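Local coordinates for protein DNA ligase (Aquifex aeolicus, PDB 3QWU) that is probably an ATP-dependent nucleic acid ligase that binds adenosine in its nucleotide pocket and also binds calcium, at residues 54-63 / 225-233; 152-160 / 173-184. All blocks are in the same frame, centred on the assembly; numbering follows the deposited sequence.

Contact 1: 54-63 / 225-233. With ADN (adenosine), chain C.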
loop_
_atom_site.group_PDB
_atom_site.type_symbol
_atom_site.label_atom_id
_atom_site.label_comp_id
_atom_site.label_asym_id
_atom_site.label_seq_id
_atom_site.Cartn_x
_atom_site.Cartn_y
_atom_site.Cartn_z
ATOM N N TYR A 54 -9.212 24.533 -7.318
ATOM C CA TYR A 54 -9.148 23.852 -8.619
ATOM C C TYR A 54 -9.757 22.514 -8.381
ATOM O O TYR A 54 -9.399 21.868 -7.414
ATOM C CB TYR A 54 -7.720 23.695 -9.154
ATOM C CG TYR A 54 -7.717 23.367 -10.610
ATOM C CD1 TYR A 54 -7.550 22.068 -11.051
ATOM C CD2 TYR A 54 -7.872 24.342 -11.535
ATOM C CE1 TYR A 54 -7.548 21.751 -12.408
ATOM C CE2 TYR A 54 -7.842 24.047 -12.895
ATOM C CZ TYR A 54 -7.710 22.748 -13.313
ATOM O OH TYR A 54 -7.685 22.486 -14.635
ATOM N N PRO A 55 -10.751 22.135 -9.193
ATOM C CA PRO A 55 -11.540 20.935 -8.972
ATOM C C PRO A 55 -10.808 19.655 -9.441
ATOM O O PRO A 55 -9.903 19.724 -10.275
ATOM C CB PRO A 55 -12.804 21.212 -9.791
ATOM C CG PRO A 55 -12.334 22.017 -10.914
ATOM C CD PRO A 55 -11.181 22.856 -10.398
ATOM N N HIS A 56 -11.183 18.518 -8.856
ATOM C CA HIS A 56 -10.524 17.233 -9.086
ATOM C C HIS A 56 -10.762 16.776 -10.521
ATOM O O HIS A 56 -11.895 16.796 -10.990
ATOM C CB HIS A 56 -11.039 16.168 -8.080
ATOM C CG HIS A 56 -10.648 16.441 -6.647
ATOM N ND1 HIS A 56 -9.331 16.446 -6.213
ATOM C CD2 HIS A 56 -11.402 16.742 -5.553
ATOM C CE1 HIS A 56 -9.289 16.744 -4.923
ATOM N NE2 HIS A 56 -10.530 16.926 -4.497
ATOM N N ILE A 57 -9.708 16.378 -11.227
ATOM C CA ILE A 57 -9.892 15.723 -12.533
ATOM C C ILE A 57 -9.838 14.193 -12.377
ATOM O O ILE A 57 -8.894 13.652 -11.847
ATOM C CB ILE A 57 -8.797 16.148 -13.532
ATOM C CG1 ILE A 57 -8.611 17.664 -13.484
ATOM C CG2 ILE A 57 -9.096 15.566 -14.928
ATOM C CD1 ILE A 57 -7.722 18.252 -14.594
ATOM N N GLY A 58 -10.841 13.488 -12.842
ATOM C CA GLY A 58 -10.790 12.035 -12.853
ATOM C C GLY A 58 -9.791 11.464 -13.861
ATOM O O GLY A 58 -9.358 12.134 -14.817
ATOM N N ARG A 59 -9.431 10.220 -13.615
ATOM C CA ARG A 59 -8.444 9.496 -14.346
ATOM C C ARG A 59 -9.177 8.383 -15.057
ATOM O O ARG A 59 -9.941 7.686 -14.432
ATOM C CB ARG A 59 -7.438 8.905 -13.335
ATOM C CG ARG A 59 -5.980 8.740 -13.831
ATOM C CD ARG A 59 -4.931 8.467 -12.705
ATOM N NE ARG A 59 -4.049 9.607 -12.329
ATOM C CZ ARG A 59 -4.086 10.229 -11.127
ATOM N NH1 ARG A 59 -3.249 11.227 -10.866
ATOM N NH2 ARG A 59 -4.970 9.884 -10.151
ATOM N N ILE A 60 -8.968 8.235 -16.361
ATOM C CA ILE A 60 -9.321 6.997 -17.043
ATOM C C ILE A 60 -8.085 6.113 -17.139
ATOM O O ILE A 60 -6.923 6.602 -17.300
ATOM C CB ILE A 60 -9.907 7.168 -18.487
ATOM C CG1 ILE A 60 -9.105 8.138 -19.341
ATOM C CG2 ILE A 60 -11.317 7.614 -18.427
ATOM C CD1 ILE A 60 -9.694 8.402 -20.771
ATOM N N PHE A 61 -8.339 4.807 -17.091
ATOM C CA PHE A 61 -7.284 3.781 -17.108
ATOM C C PHE A 61 -7.213 3.104 -18.467
ATOM O O PHE A 61 -6.175 2.515 -18.810
ATOM C CB PHE A 61 -7.548 2.723 -16.038
ATOM C CG PHE A 61 -7.233 3.168 -14.606
ATOM C CD1 PHE A 61 -7.773 4.345 -14.064
ATOM C CD2 PHE A 61 -6.448 2.348 -13.785
ATOM C CE1 PHE A 61 -7.473 4.735 -12.733
ATOM C CE2 PHE A 61 -6.143 2.707 -12.459
ATOM C CZ PHE A 61 -6.669 3.911 -11.927
ATOM N N LEU A 62 -8.306 3.156 -19.230
ATOM C CA LEU A 62 -8.337 2.560 -20.583
ATOM C C LEU A 62 -8.521 3.731 -21.487
ATOM O O LEU A 62 -9.430 4.526 -21.305
ATOM C CB LEU A 62 -9.468 1.536 -20.754
ATOM C CG LEU A 62 -9.193 0.147 -20.165
ATOM C CD1 LEU A 62 -10.402 -0.811 -20.268
ATOM C CD2 LEU A 62 -7.988 -0.485 -20.848
ATOM N N LEU A 63 -7.597 3.923 -22.403
ATOM C CA LEU A 63 -7.634 5.138 -23.216
ATOM C C LEU A 63 -8.847 5.052 -24.150
ATOM O O LEU A 63 -9.677 5.953 -24.191
ATOM C CB LEU A 63 -6.319 5.306 -23.988
ATOM C CG LEU A 63 -6.068 6.524 -24.858
ATOM C CD1 LEU A 63 -6.352 7.834 -24.149
ATOM C CD2 LEU A 63 -4.573 6.461 -25.285
ATOM N N ASN A 225 -18.325 20.894 -19.937
ATOM C CA ASN A 225 -16.866 21.002 -20.007
ATOM C C ASN A 225 -16.134 19.924 -19.176
ATOM O O ASN A 225 -15.223 20.215 -18.410
ATOM C CB ASN A 225 -16.460 22.415 -19.566
ATOM C CG ASN A 225 -14.980 22.720 -19.784
ATOM O OD1 ASN A 225 -14.421 23.508 -19.054
ATOM N ND2 ASN A 225 -14.364 22.111 -20.776
ATOM N N LYS A 226 -16.559 18.683 -19.342
ATOM C CA LYS A 226 -16.082 17.611 -18.529
ATOM C C LYS A 226 -14.612 17.384 -18.885
ATOM O O LYS A 226 -14.186 17.536 -20.061
ATOM C CB LYS A 226 -16.961 16.372 -18.731
ATOM C CG LYS A 226 -16.410 15.004 -18.248
ATOM C CD LYS A 226 -17.472 14.232 -17.395
ATOM C CE LYS A 226 -17.446 12.742 -17.562
ATOM N NZ LYS A 226 -18.400 12.208 -18.566
ATOM N N ARG A 227 -13.844 17.081 -17.839
ATOM C CA ARG A 227 -12.421 16.803 -17.952
ATOM C C ARG A 227 -12.066 15.393 -17.527
ATOM O O ARG A 227 -12.762 14.776 -16.703
ATOM C CB ARG A 227 -11.652 17.755 -17.049
ATOM C CG ARG A 227 -11.555 19.130 -17.582
ATOM C CD ARG A 227 -12.326 20.160 -16.763
ATOM N NE ARG A 227 -12.303 21.355 -17.585
ATOM C CZ ARG A 227 -11.251 22.169 -17.703
ATOM N NH1 ARG A 227 -10.146 21.998 -16.958
ATOM N NH2 ARG A 227 -11.321 23.189 -18.548
ATOM N N ALA A 228 -10.949 14.914 -18.070
ATOM C CA ALA A 228 -10.378 13.600 -17.706
ATOM C C ALA A 228 -8.916 13.548 -18.054
ATOM O O ALA A 228 -8.500 14.130 -19.016
ATOM C CB ALA A 228 -11.119 12.468 -18.381
ATOM N N LYS A 229 -8.122 12.833 -17.270
ATOM C CA LYS A 229 -6.682 12.779 -17.514
ATOM C C LYS A 229 -6.200 11.337 -17.692
ATOM O O LYS A 229 -6.795 10.382 -17.147
ATOM C CB LYS A 229 -5.914 13.454 -16.384
ATOM C CG LYS A 229 -6.100 12.822 -14.996
ATOM C CD LYS A 229 -5.134 13.515 -13.968
ATOM C CE LYS A 229 -5.748 13.682 -12.572
ATOM N NZ LYS A 229 -5.841 12.460 -11.727
ATOM N N TYR A 230 -5.131 11.188 -18.447
ATOM C CA TYR A 230 -4.530 9.896 -18.663
ATOM C C TYR A 230 -3.011 10.064 -18.583
ATOM O O TYR A 230 -2.466 11.041 -19.138
ATOM C CB TYR A 230 -4.983 9.344 -20.005
ATOM C CG TYR A 230 -4.380 8.038 -20.339
ATOM C CD1 TYR A 230 -3.211 7.954 -21.104
ATOM C CD2 TYR A 230 -4.974 6.846 -19.887
ATOM C CE1 TYR A 230 -2.638 6.685 -21.419
ATOM C CE2 TYR A 230 -4.435 5.597 -20.170
ATOM C CZ TYR A 230 -3.256 5.505 -20.932
ATOM O OH TYR A 230 -2.722 4.243 -21.175
ATOM N N ILE A 231 -2.353 9.119 -17.872
ATOM C CA ILE A 231 -0.917 9.182 -17.525
ATOM C C ILE A 231 -0.127 8.120 -18.326
ATOM O O ILE A 231 -0.606 7.011 -18.585
ATOM C CB ILE A 231 -0.737 8.979 -15.993
ATOM C CG1 ILE A 231 -1.814 9.831 -15.247
ATOM C CG2 ILE A 231 0.702 9.314 -15.466
ATOM C CD1 ILE A 231 -1.648 11.427 -15.080
ATOM N N THR A 232 1.076 8.473 -18.744
ATOM C CA THR A 232 1.941 7.521 -19.433
ATOM C C THR A 232 2.490 6.497 -18.441
ATOM O O THR A 232 2.545 6.738 -17.234
ATOM C CB THR A 232 3.102 8.226 -20.105
ATOM O OG1 THR A 232 3.885 8.940 -19.113
ATOM C CG2 THR A 232 2.573 9.207 -21.217
ATOM N N SER A 233 2.897 5.342 -18.951
ATOM C CA SER A 233 3.415 4.320 -18.087
ATOM C C SER A 233 4.734 4.784 -17.539
ATOM O O SER A 233 4.998 4.553 -16.356
ATOM C CB SER A 233 3.562 3.009 -18.810
ATOM O OG SER A 233 4.242 3.237 -19.971
HETATM O "O5'" ADN C . -5.394 17.089 -11.167
HETATM C "C5'" ADN C . -4.600 17.234 -12.345
HETATM C "C4'" ADN C . -3.466 18.217 -12.078
HETATM O "O4'" ADN C . -2.513 18.250 -13.184
HETATM C "C3'" ADN C . -4.001 19.636 -11.939
HETATM O "O3'" ADN C . -4.369 20.015 -10.616
HETATM C "C2'" ADN C . -2.883 20.506 -12.506
HETATM O "O2'" ADN C . -2.117 21.087 -11.464
HETATM C "C1'" ADN C . -2.002 19.589 -13.351
HETATM N N9 ADN C . -2.014 19.904 -14.788
HETATM C C8 ADN C . -0.913 19.860 -15.574
HETATM N N7 ADN C . -1.189 20.184 -16.860
HETATM C C5 ADN C . -2.528 20.410 -16.887
HETATM C C6 ADN C . -3.482 20.753 -17.945
HETATM N N6 ADN C . -2.993 20.924 -19.206
HETATM N N1 ADN C . -4.794 20.946 -17.602
HETATM C C2 ADN C . -5.220 20.753 -16.320
HETATM N N3 ADN C . -4.388 20.397 -15.300
HETATM C C4 ADN C . -3.066 20.235 -15.529
HETATM O O HOH W 1 -4.446 7.366 -16.281
HETATM O O HOH W 2 -4.588 2.309 -20.854
#
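Arg-59 and Lys-229 stand on the same face of a short parallel strand pair, 58-60 with 227-231, on one side of a mixed sheet in the adenylation domain. Lys-229 gives its N-H to Gly-58 O (2.8 Å) and its O to Ile-60 N (3.2 Å), so its two backbone bonds straddle Arg-59. With CG between its own N and C (chi1 61°), the Lys-229 chain runs close along Gly-58 O, then bends at chi3 and chi4. NZ thus comes over one face of the Arg-59 guanidinium, while Ile-231 CG1 meets the edge of that group near its plane. The two cations are like-charged donors that do not bond each other; with Lys-229 CE 3.7 Å from adenosine O5', they would suit a place made for a nucleotide's phosphates. Ile-57, branched and apolar, fills the gap between strand and ligand: CG2 rests on Ala-228 CA (3.6 Å), and CD1 lies 3.9 Å from adenosine C2. Tyr-54 crosses Arg-227 at about a right angle, the ring and guanidinium planes 71° apart, and both take Asp-158 as their main polar partner. A strand of the second subunit pairs antiparallel with Arg-59 and Ile-60, continuing the sheet. Tyr-230 packs one ring face on Leu-63 CB and turns an edge to Ile-60 O, and its hydroxyl donates to a water (2.7 Å from OH) that donates to Phe-61 O.

Contact 2: 152-160 / 173-184. With ADN (adenosine), chain C.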
loop_
_atom_site.group_PDB
_atom_site.type_symbol
_atom_site.label_atom_id
_atom_site.label_comp_id
_atom_site.label_asym_id
_atom_site.label_seq_id
_atom_site.Cartn_x
_atom_site.Cartn_y
_atom_site.Cartn_z
ATOM N N VAL A 152 12.542 27.523 -12.887
ATOM C CA VAL A 152 11.169 27.080 -13.013
ATOM C C VAL A 152 10.530 27.921 -14.087
ATOM O O VAL A 152 11.011 29.017 -14.421
ATOM C CB VAL A 152 10.371 27.321 -11.726
ATOM C CG1 VAL A 152 10.576 26.209 -10.783
ATOM C CG2 VAL A 152 10.808 28.626 -11.101
ATOM N N GLN A 153 9.407 27.406 -14.594
ATOM C CA GLN A 153 8.682 27.979 -15.715
ATOM C C GLN A 153 7.232 27.691 -15.413
ATOM O O GLN A 153 6.928 26.786 -14.641
ATOM C CB GLN A 153 9.078 27.324 -17.036
ATOM C CG GLN A 153 10.336 27.921 -17.676
ATOM C CD GLN A 153 10.681 27.244 -19.013
ATOM O OE1 GLN A 153 9.783 26.911 -19.786
ATOM N NE2 GLN A 153 11.984 27.002 -19.262
ATOM N N LEU A 154 6.359 28.464 -16.035
ATOM C CA LEU A 154 4.981 28.433 -15.713
ATOM C C LEU A 154 4.228 28.192 -17.006
ATOM O O LEU A 154 4.597 28.698 -18.022
ATOM C CB LEU A 154 4.625 29.724 -15.030
ATOM C CG LEU A 154 3.181 30.019 -14.753
ATOM C CD1 LEU A 154 3.107 30.966 -13.573
ATOM C CD2 LEU A 154 2.614 30.598 -16.020
ATOM N N PHE A 155 3.206 27.367 -16.947
ATOM C CA PHE A 155 2.414 27.028 -18.084
ATOM C C PHE A 155 0.932 27.110 -17.762
ATOM O O PHE A 155 0.423 26.272 -17.023
ATOM C CB PHE A 155 2.781 25.615 -18.515
ATOM C CG PHE A 155 4.244 25.455 -18.937
ATOM C CD1 PHE A 155 4.655 25.776 -20.198
ATOM C CD2 PHE A 155 5.185 24.993 -18.061
ATOM C CE1 PHE A 155 6.037 25.634 -20.593
ATOM C CE2 PHE A 155 6.540 24.843 -18.466
ATOM C CZ PHE A 155 6.937 25.208 -19.721
ATOM N N VAL A 156 0.253 28.138 -18.290
ATOM C CA VAL A 156 -1.182 28.282 -18.172
ATOM C C VAL A 156 -1.942 27.119 -18.873
ATOM O O VAL A 156 -1.584 26.703 -19.981
ATOM C CB VAL A 156 -1.661 29.648 -18.824
ATOM C CG1 VAL A 156 -3.207 29.793 -18.722
ATOM C CG2 VAL A 156 -0.957 30.833 -18.208
ATOM N N PHE A 157 -2.943 26.568 -18.184
ATOM C CA PHE A 157 -3.840 25.558 -18.733
ATOM C C PHE A 157 -5.320 25.886 -18.494
ATOM O O PHE A 157 -6.222 25.207 -19.041
ATOM C CB PHE A 157 -3.509 24.165 -18.153
ATOM C CG PHE A 157 -3.599 24.068 -16.655
ATOM C CD1 PHE A 157 -4.801 24.080 -16.005
ATOM C CD2 PHE A 157 -2.459 23.979 -15.879
ATOM C CE1 PHE A 157 -4.823 24.015 -14.580
ATOM C CE2 PHE A 157 -2.518 23.929 -14.493
ATOM C CZ PHE A 157 -3.687 23.963 -13.857
ATOM N N ASP A 158 -5.613 26.884 -17.658
ATOM C CA ASP A 158 -7.021 27.266 -17.460
ATOM C C ASP A 158 -7.159 28.719 -16.960
ATOM O O ASP A 158 -6.181 29.328 -16.485
ATOM C CB ASP A 158 -7.755 26.236 -16.523
ATOM C CG ASP A 158 -8.384 25.012 -17.302
ATOM O OD1 ASP A 158 -9.037 25.239 -18.370
ATOM O OD2 ASP A 158 -8.241 23.839 -16.835
ATOM N N PHE A 159 -8.352 29.279 -17.137
ATOM C CA PHE A 159 -8.743 30.480 -16.420
ATOM C C PHE A 159 -10.026 30.189 -15.683
ATOM O O PHE A 159 -10.910 29.500 -16.186
ATOM C CB PHE A 159 -9.010 31.668 -17.346
ATOM C CG PHE A 159 -7.805 32.162 -18.091
ATOM C CD1 PHE A 159 -6.923 33.017 -17.499
ATOM C CD2 PHE A 159 -7.590 31.798 -19.415
ATOM C CE1 PHE A 159 -5.836 33.472 -18.199
ATOM C CE2 PHE A 159 -6.477 32.276 -20.126
ATOM C CZ PHE A 159 -5.597 33.071 -19.510
ATOM N N MET A 160 -10.085 30.678 -14.461
ATOM C CA MET A 160 -11.276 30.689 -13.692
ATOM C C MET A 160 -11.580 32.139 -13.510
ATOM O O MET A 160 -10.854 32.973 -14.035
ATOM C CB MET A 160 -11.036 29.964 -12.381
ATOM C CG MET A 160 -10.910 28.457 -12.593
ATOM S SD MET A 160 -10.588 27.492 -11.109
ATOM C CE MET A 160 -12.159 27.569 -10.209
ATOM N N LYS A 173 -10.139 30.835 -23.698
ATOM C CA LYS A 173 -8.820 30.615 -23.111
ATOM C C LYS A 173 -7.762 30.842 -24.193
ATOM O O LYS A 173 -6.861 31.634 -24.007
ATOM C CB LYS A 173 -8.754 29.202 -22.508
ATOM C CG LYS A 173 -7.397 28.636 -22.224
ATOM C CD LYS A 173 -7.469 27.395 -21.292
ATOM C CE LYS A 173 -7.586 26.016 -22.050
ATOM N NZ LYS A 173 -8.139 24.824 -21.221
ATOM N N MET A 174 -7.895 30.175 -25.331
ATOM C CA MET A 174 -6.903 30.310 -26.387
ATOM C C MET A 174 -6.781 31.774 -26.866
ATOM O O MET A 174 -5.694 32.213 -27.155
ATOM C CB MET A 174 -7.121 29.279 -27.511
ATOM C CG MET A 174 -6.839 27.846 -27.003
ATOM S SD MET A 174 -7.208 26.346 -28.018
ATOM C CE MET A 174 -6.224 26.636 -29.526
ATOM N N GLU A 175 -7.860 32.559 -26.817
ATOM C CA GLU A 175 -7.791 33.984 -27.192
ATOM C C GLU A 175 -7.015 34.831 -26.181
ATOM O O GLU A 175 -6.192 35.664 -26.588
ATOM C CB GLU A 175 -9.186 34.570 -27.416
ATOM C CG GLU A 175 -9.667 34.422 -28.873
ATOM C CD GLU A 175 -11.180 34.177 -29.016
ATOM O OE1 GLU A 175 -11.964 34.710 -28.189
ATOM O OE2 GLU A 175 -11.585 33.456 -29.974
ATOM N N LEU A 176 -7.253 34.638 -24.883
ATOM C CA LEU A 176 -6.492 35.386 -23.892
ATOM C C LEU A 176 -4.996 35.092 -23.949
ATOM O O LEU A 176 -4.183 35.990 -23.773
ATOM C CB LEU A 176 -7.005 35.161 -22.495
ATOM C CG LEU A 176 -8.376 35.775 -22.257
ATOM C CD1 LEU A 176 -9.032 35.088 -21.051
ATOM C CD2 LEU A 176 -8.368 37.377 -22.093
ATOM N N ILE A 177 -4.635 33.836 -24.171
ATOM C CA ILE A 177 -3.237 33.418 -24.209
ATOM C C ILE A 177 -2.555 33.995 -25.434
ATOM O O ILE A 177 -1.407 34.442 -25.362
ATOM C CB ILE A 177 -3.129 31.907 -24.274
ATOM C CG1 ILE A 177 -3.632 31.279 -22.967
ATOM C CG2 ILE A 177 -1.701 31.462 -24.548
ATOM C CD1 ILE A 177 -3.828 29.720 -23.055
ATOM N N GLU A 178 -3.260 34.024 -26.556
ATOM C CA GLU A 178 -2.696 34.600 -27.781
ATOM C C GLU A 178 -2.540 36.136 -27.604
ATOM O O GLU A 178 -1.490 36.705 -27.914
ATOM C CB GLU A 178 -3.511 34.179 -29.012
ATOM C CG GLU A 178 -3.376 35.079 -30.259
ATOM C CD GLU A 178 -2.195 34.723 -31.228
ATOM O OE1 GLU A 178 -1.199 34.063 -30.814
ATOM O OE2 GLU A 178 -2.281 35.143 -32.419
ATOM N N LYS A 179 -3.540 36.785 -27.032
ATOM C CA LYS A 179 -3.516 38.239 -26.907
ATOM C C LYS A 179 -2.334 38.728 -26.065
ATOM O O LYS A 179 -1.576 39.591 -26.514
ATOM C CB LYS A 179 -4.831 38.733 -26.305
ATOM C CG LYS A 179 -4.985 40.242 -26.306
ATOM C CD LYS A 179 -6.341 40.655 -25.803
ATOM C CE LYS A 179 -6.422 42.148 -25.649
ATOM N NZ LYS A 179 -7.238 42.518 -24.466
ATOM N N TYR A 180 -2.160 38.120 -24.884
ATOM C CA TYR A 180 -1.198 38.555 -23.878
ATOM C C TYR A 180 0.113 37.786 -23.906
ATOM O O TYR A 180 1.019 38.011 -23.077
ATOM C CB TYR A 180 -1.843 38.436 -22.509
ATOM C CG TYR A 180 -2.971 39.429 -22.325
ATOM C CD1 TYR A 180 -4.308 39.025 -22.274
ATOM C CD2 TYR A 180 -2.698 40.792 -22.208
ATOM C CE1 TYR A 180 -5.330 39.978 -22.101
ATOM C CE2 TYR A 180 -3.684 41.711 -22.024
ATOM C CZ TYR A 180 -4.988 41.319 -21.980
ATOM O OH TYR A 180 -5.917 42.285 -21.835
ATOM N N ASN A 181 0.177 36.846 -24.845
ATOM C CA ASN A 181 1.360 36.058 -25.097
ATOM C C ASN A 181 1.838 35.213 -23.947
ATOM O O ASN A 181 3.017 35.121 -23.690
ATOM C CB ASN A 181 2.467 36.991 -25.480
ATOM C CG ASN A 181 3.253 36.446 -26.584
ATOM O OD1 ASN A 181 2.865 36.588 -27.785
ATOM N ND2 ASN A 181 4.354 35.777 -26.235
ATOM N N LEU A 182 0.915 34.554 -23.278
ATOM C CA LEU A 182 1.247 33.769 -22.099
ATOM C C LEU A 182 1.917 32.430 -22.462
ATOM O O LEU A 182 1.660 31.869 -23.502
ATOM C CB LEU A 182 -0.028 33.554 -21.271
ATOM C CG LEU A 182 -0.728 34.876 -20.852
ATOM C CD1 LEU A 182 -1.995 34.631 -20.042
ATOM C CD2 LEU A 182 0.265 35.768 -20.068
ATOM N N PRO A 183 2.801 31.938 -21.597
ATOM C CA PRO A 183 3.274 30.566 -21.739
ATOM C C PRO A 183 2.129 29.604 -21.385
ATOM O O PRO A 183 1.398 29.843 -20.403
ATOM C CB PRO A 183 4.407 30.479 -20.707
ATOM C CG PRO A 183 4.073 31.537 -19.644
ATOM C CD PRO A 183 3.211 32.573 -20.325
ATOM N N HIS A 184 1.959 28.543 -22.171
ATOM C CA HIS A 184 0.793 27.661 -22.052
ATOM C C HIS A 184 1.192 26.195 -22.229
ATOM O O HIS A 184 2.261 25.889 -22.743
ATOM C CB HIS A 184 -0.209 28.022 -23.138
ATOM C CG HIS A 184 0.393 27.936 -24.507
ATOM N ND1 HIS A 184 0.870 29.041 -25.178
ATOM C CD2 HIS A 184 0.707 26.863 -25.273
ATOM C CE1 HIS A 184 1.410 28.652 -26.323
ATOM N NE2 HIS A 184 1.324 27.334 -26.405
HETATM O "O5'" ADN C . -5.394 17.089 -11.167
HETATM C "C5'" ADN C . -4.600 17.234 -12.345
HETATM C "C4'" ADN C . -3.466 18.217 -12.078
HETATM O "O4'" ADN C . -2.513 18.250 -13.184
HETATM C "C3'" ADN C . -4.001 19.636 -11.939
HETATM O "O3'" ADN C . -4.369 20.015 -10.616
HETATM C "C2'" ADN C . -2.883 20.506 -12.506
HETATM O "O2'" ADN C . -2.117 21.087 -11.464
HETATM C "C1'" ADN C . -2.002 19.589 -13.351
HETATM N N9 ADN C . -2.014 19.904 -14.788
HETATM C C8 ADN C . -0.913 19.860 -15.574
HETATM N N7 ADN C . -1.189 20.184 -16.860
HETATM C C5 ADN C . -2.528 20.410 -16.887
HETATM C C6 ADN C . -3.482 20.753 -17.945
HETATM N N6 ADN C . -2.993 20.924 -19.206
HETATM N N1 ADN C . -4.794 20.946 -17.602
HETATM C C2 ADN C . -5.220 20.753 -16.320
HETATM N N3 ADN C . -4.388 20.397 -15.300
HETATM C C4 ADN C . -3.066 20.235 -15.529
#
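Lys-173 reaches from helix 170-180 to the backbone of Phe-157 and the carboxylate of Asp-158, joining the helix to edge strand 153-161 of the adenylation domain's antiparallel sheet. Opposite Cys-130 the strand carries an extra residue, Phe-157 and Asp-158 sharing that one partner in a classic beta bulge. Among the polar contacts, Lys-173 NZ donates to Phe-157 O (2.9 Å) and makes a salt bridge with Asp-158 OD1 (3.0 Å), met from above the carboxylate plane. A lysine suits this place: its long chain spans from helix to strand, and its ammonium serves the acidic Asp-158 and Glu-78 as well as Phe-157 O and Gln-170. Asp-158 OD2 is held by Lys-219 as well as by Tyr-54 and Arg-227, so the buried carboxylate is gripped through both oxygens. The backbone contact is a single bridge: after the helix the chain returns to the strand, and Val-156 N bonds to Pro-183 O.

Against the ligand, Phe-157 turns a ring face to the adenine, with CD1 3.4 Å from adenosine C2. It leaves the strand pointing away from the helix, and with CG between backbone N and carbonyl carbon (chi1 59°) its ring lies against the base. With an alanine in its place, this side of the adenine is likely to lose its aromatic cover, leaving the base freer to tilt.

The apolar contacts centre on Phe-159, its ring wedged between strand and helix. Ile-177 CG1 and Leu-182 CD1 meet its edge, whereas Leu-176 CD1 makes a CH-pi contact, 4.1 Å from the centroid of the Phe-159 ring and 17° off its normal.

In the fold
Contact 2 is nested along the chain inside the loop that contact 1 closes: 54-63 comes first, then 152-160 and 173-184, and 225-233 last. Their centres lie about 21 Å apart, on two different sheets. Contact 1 pairs the chain's outermost strand of the mixed sheet, 58-60, with the next one in, 227-231, and contact 2 joins the edge strand of an antiparallel sheet to its neighbouring helix. Adenosine is bound between them and touches both. Protein atoms also close the gap, since Tyr-54 OH probably hydrogen-bonds Asp-158 OD2 (2.6 Å) and Arg-227 NH1 forms a salt bridge with it. The pocket is thus assembled from segments far apart in sequence.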